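PDB 4LMY: peroxide stress regulator PerR, FUR family from Streptococcus pyogenes, which probably represses peroxide-defence genes as a zinc-containing, DNA-binding dimer of the Fur family and releases them when the cell meets peroxide stress. Local coordinates for residues B[116-121]-B[136-141]. Residues are numbered along the deposited sequence; the frame is centred on the assembly and turned at random.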
ATOM      1  N   VAL B 116       3.385   4.686   4.833  1.00 33.55           N
ATOM      2  CA  VAL B 116       2.956   5.905   4.156  1.00 36.02           C
ATOM      3  C   VAL B 116       2.307   5.568   2.813  1.00 32.06           C
ATOM      4  O   VAL B 116       2.040   6.454   2.000  1.00 40.28           O
ATOM      5  CB  VAL B 116       4.136   6.869   3.915  1.00 38.75           C
ATOM      6  CG1 VAL B 116       4.781   7.268   5.235  1.00 41.02           C
ATOM      7  CG2 VAL B 116       5.165   6.235   2.988  1.00 46.76           C
ATOM      8  N   ASP B 117       2.044   4.283   2.588  1.00 29.90           N
ATOM      9  CA  ASP B 117       1.604   3.817   1.273  1.00 30.36           C
ATOM     10  C   ASP B 117       0.089   3.664   1.110  1.00 31.14           C
ATOM     11  O   ASP B 117      -0.436   3.850   0.013  1.00 32.25           O
ATOM     12  CB  ASP B 117       2.308   2.507   0.903  1.00 32.06           C
ATOM     13  CG  ASP B 117       3.766   2.715   0.527  1.00 41.05           C
ATOM     14  OD1 ASP B 117       4.060   3.686  -0.201  1.00 35.17           O
ATOM     15  OD2 ASP B 117       4.616   1.909   0.959  1.00 36.19           O
ATOM     16  N   VAL B 118      -0.609   3.315   2.187  1.00 33.98           N
ATOM     17  CA  VAL B 118      -2.055   3.094   2.111  1.00 34.29           C
ATOM     18  C   VAL B 118      -2.824   4.354   1.706  1.00 36.75           C
ATOM     19  O   VAL B 118      -3.846   4.270   1.027  1.00 34.51           O
ATOM     20  CB  VAL B 118      -2.614   2.488   3.422  1.00 35.47           C
ATOM     21  CG1 VAL B 118      -4.143   2.467   3.426  1.00 29.01           C
ATOM     22  CG2 VAL B 118      -2.074   1.084   3.609  1.00 32.91           C
ATOM     23  N   MET B 119      -2.326   5.522   2.098  1.00 30.39           N
ATOM     24  CA  MET B 119      -2.957   6.766   1.680  1.00 31.77           C
ATOM     25  C   MET B 119      -2.901   6.916   0.159  1.00 33.73           C
ATOM     26  O   MET B 119      -3.831   7.435  -0.459  1.00 29.23           O
ATOM     27  CB  MET B 119      -2.309   7.971   2.362  1.00 28.77           C
ATOM     28  CG  MET B 119      -2.858   9.312   1.885  1.00 51.78           C
ATOM     29  SD  MET B 119      -3.555  10.319   3.208  1.00 69.23           S
ATOM     30  CE  MET B 119      -4.776   9.204   3.880  1.00 39.25           C
ATOM     31  N   ASP B 120      -1.813   6.450  -0.445  1.00 34.18           N
ATOM     32  CA  ASP B 120      -1.703   6.465  -1.901  1.00 34.64           C
ATOM     33  C   ASP B 120      -2.691   5.489  -2.533  1.00 29.56           C
ATOM     34  O   ASP B 120      -3.186   5.721  -3.639  1.00 31.92           O
ATOM     35  CB  ASP B 120      -0.270   6.163  -2.346  1.00 36.20           C
ATOM     36  CG  ASP B 120       0.657   7.350  -2.168  1.00 39.65           C
ATOM     37  OD1 ASP B 120       0.176   8.499  -2.266  1.00 50.42           O
ATOM     38  OD2 ASP B 120       1.866   7.139  -1.934  1.00 43.12           O
ATOM     39  N   ILE B 121      -2.978   4.399  -1.825  1.00 28.96           N
ATOM     40  CA  ILE B 121      -3.994   3.445  -2.249  1.00 26.98           C
ATOM     41  C   ILE B 121      -5.355   4.121  -2.212  1.00 27.77           C
ATOM     42  O   ILE B 121      -6.164   3.962  -3.119  1.00 24.97           O
ATOM     43  CB  ILE B 121      -4.030   2.211  -1.324  1.00 30.70           C
ATOM     44  CG1 ILE B 121      -2.693   1.475  -1.363  1.00 29.49           C
ATOM     45  CG2 ILE B 121      -5.162   1.271  -1.706  1.00 32.67           C
ATOM     46  CD1 ILE B 121      -2.620   0.335  -0.394  1.00 33.76           C
ATOM     47  N   ILE B 136      -9.383   1.884   4.777  1.00 24.56           N
ATOM     48  CA  ILE B 136      -8.728   0.755   4.135  1.00 25.51           C
ATOM     49  C   ILE B 136      -7.971  -0.044   5.186  1.00 25.80           C
ATOM     50  O   ILE B 136      -6.771   0.155   5.377  1.00 27.44           O
ATOM     51  CB  ILE B 136      -7.752   1.197   3.025  1.00 28.89           C
ATOM     52  CG1 ILE B 136      -8.436   2.157   2.048  1.00 26.41           C
ATOM     53  CG2 ILE B 136      -7.201  -0.017   2.288  1.00 26.26           C
ATOM     54  CD1 ILE B 136      -7.565   2.563   0.880  1.00 33.77           C
ATOM     55  N   PRO B 137      -8.678  -0.941   5.889  1.00 27.93           N
ATOM     56  CA  PRO B 137      -8.026  -1.753   6.921  1.00 27.41           C
ATOM     57  C   PRO B 137      -6.999  -2.687   6.296  1.00 32.75           C
ATOM     58  O   PRO B 137      -7.304  -3.403   5.344  1.00 37.76           O
ATOM     59  CB  PRO B 137      -9.186  -2.548   7.527  1.00 34.06           C
ATOM     60  CG  PRO B 137     -10.226  -2.581   6.460  1.00 34.55           C
ATOM     61  CD  PRO B 137     -10.107  -1.269   5.746  1.00 27.53           C
ATOM     62  N   VAL B 138      -5.780  -2.660   6.820  1.00 26.65           N
ATOM     63  CA  VAL B 138      -4.712  -3.486   6.281  1.00 27.45           C
ATOM     64  C   VAL B 138      -3.989  -4.209   7.406  1.00 25.57           C
ATOM     65  O   VAL B 138      -3.625  -3.601   8.410  1.00 26.17           O
ATOM     66  CB  VAL B 138      -3.699  -2.642   5.483  1.00 29.17           C
ATOM     67  CG1 VAL B 138      -2.583  -3.515   4.942  1.00 28.07           C
ATOM     68  CG2 VAL B 138      -4.393  -1.911   4.347  1.00 32.97           C
ATOM     69  N   ILE B 139      -3.816  -5.516   7.239  1.00 25.83           N
ATOM     70  CA  ILE B 139      -2.987  -6.315   8.134  1.00 24.14           C
ATOM     71  C   ILE B 139      -2.062  -7.171   7.283  1.00 30.34           C
ATOM     72  O   ILE B 139      -2.509  -7.831   6.345  1.00 29.43           O
ATOM     73  CB  ILE B 139      -3.828  -7.241   9.026  1.00 29.57           C
ATOM     74  CG1 ILE B 139      -4.819  -6.431   9.863  1.00 32.51           C
ATOM     75  CG2 ILE B 139      -2.930  -8.084   9.927  1.00 29.84           C
ATOM     76  CD1 ILE B 139      -5.663  -7.277  10.785  1.00 34.57           C
ATOM     77  N   ALA B 140      -0.773  -7.157   7.602  1.00 22.47           N
ATOM     78  CA  ALA B 140       0.181  -7.979   6.872  1.00 21.32           C
ATOM     79  C   ALA B 140       0.406  -9.297   7.596  1.00 19.63           C
ATOM     80  O   ALA B 140       0.248  -9.386   8.813  1.00 22.92           O
ATOM     81  CB  ALA B 140       1.497  -7.241   6.696  1.00 19.00           C
ATOM     82  N   TYR B 141       0.758 -10.327   6.835  1.00 23.53           N
ATOM     83  CA  TYR B 141       1.080 -11.624   7.406  1.00 20.20           C
ATOM     84  C   TYR B 141       2.455 -12.065   6.936  1.00 22.73           C
ATOM     85  O   TYR B 141       2.900 -11.688   5.854  1.00 23.32           O
ATOM     86  CB  TYR B 141       0.019 -12.657   7.026  1.00 22.30           C
ATOM     87  CG  TYR B 141      -1.338 -12.348   7.605  1.00 23.19           C
ATOM     88  CD1 TYR B 141      -1.718 -12.851   8.843  1.00 28.86           C
ATOM     89  CD2 TYR B 141      -2.239 -11.546   6.919  1.00 23.79           C
ATOM     90  CE1 TYR B 141      -2.960 -12.563   9.380  1.00 33.49           C
ATOM     91  CE2 TYR B 141      -3.482 -11.253   7.448  1.00 29.05           C
ATOM     92  CZ  TYR B 141      -3.837 -11.766   8.677  1.00 31.29           C
ATOM     93  OH  TYR B 141      -5.075 -11.475   9.204  1.00 37.82           O
TER
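Val-118, in the first turn of helix 118-129, lays both its methyls against Ile-136 and Val-138, in the link between strands 132-135 and 140-143. CG1 of Val-118, swung anti to the backbone N (chi1 171°), rests 3.8 Å from CB of Ile-136, while CG2 of Val-118 meets CG2 of Val-138 at 3.9 Å; in both pairs the two side chains overlap side by side, running antiparallel. Ile-136 reaches on to the next helical turn: its extended chain (chi2 -176°) carries CD1 of Ile-136 to 3.8 Å from CG2 of Ile-121, slantwise across that side chain. No hydrogen bond links the segments, so the join is purely apolar. Polar ties lie to either side along the chain: Asp-115 accepts bonds from the backbone N of Asp-117 and Val-118, and Ala-140 pairs with strand 98-104. Residues of the second subunit close over the cluster, its Ile-121 packing on Val-118, its Phe-113 on Ile-121 and its Ile-136 on Val-138, and Tyr-141 continues the sheet into that subunit. Such packing of a helix start against the link that leads into a sheet strand, beside a sheet that runs on into the second subunit, is consistent with the C-terminal dimerisation domain of Fur-family regulators.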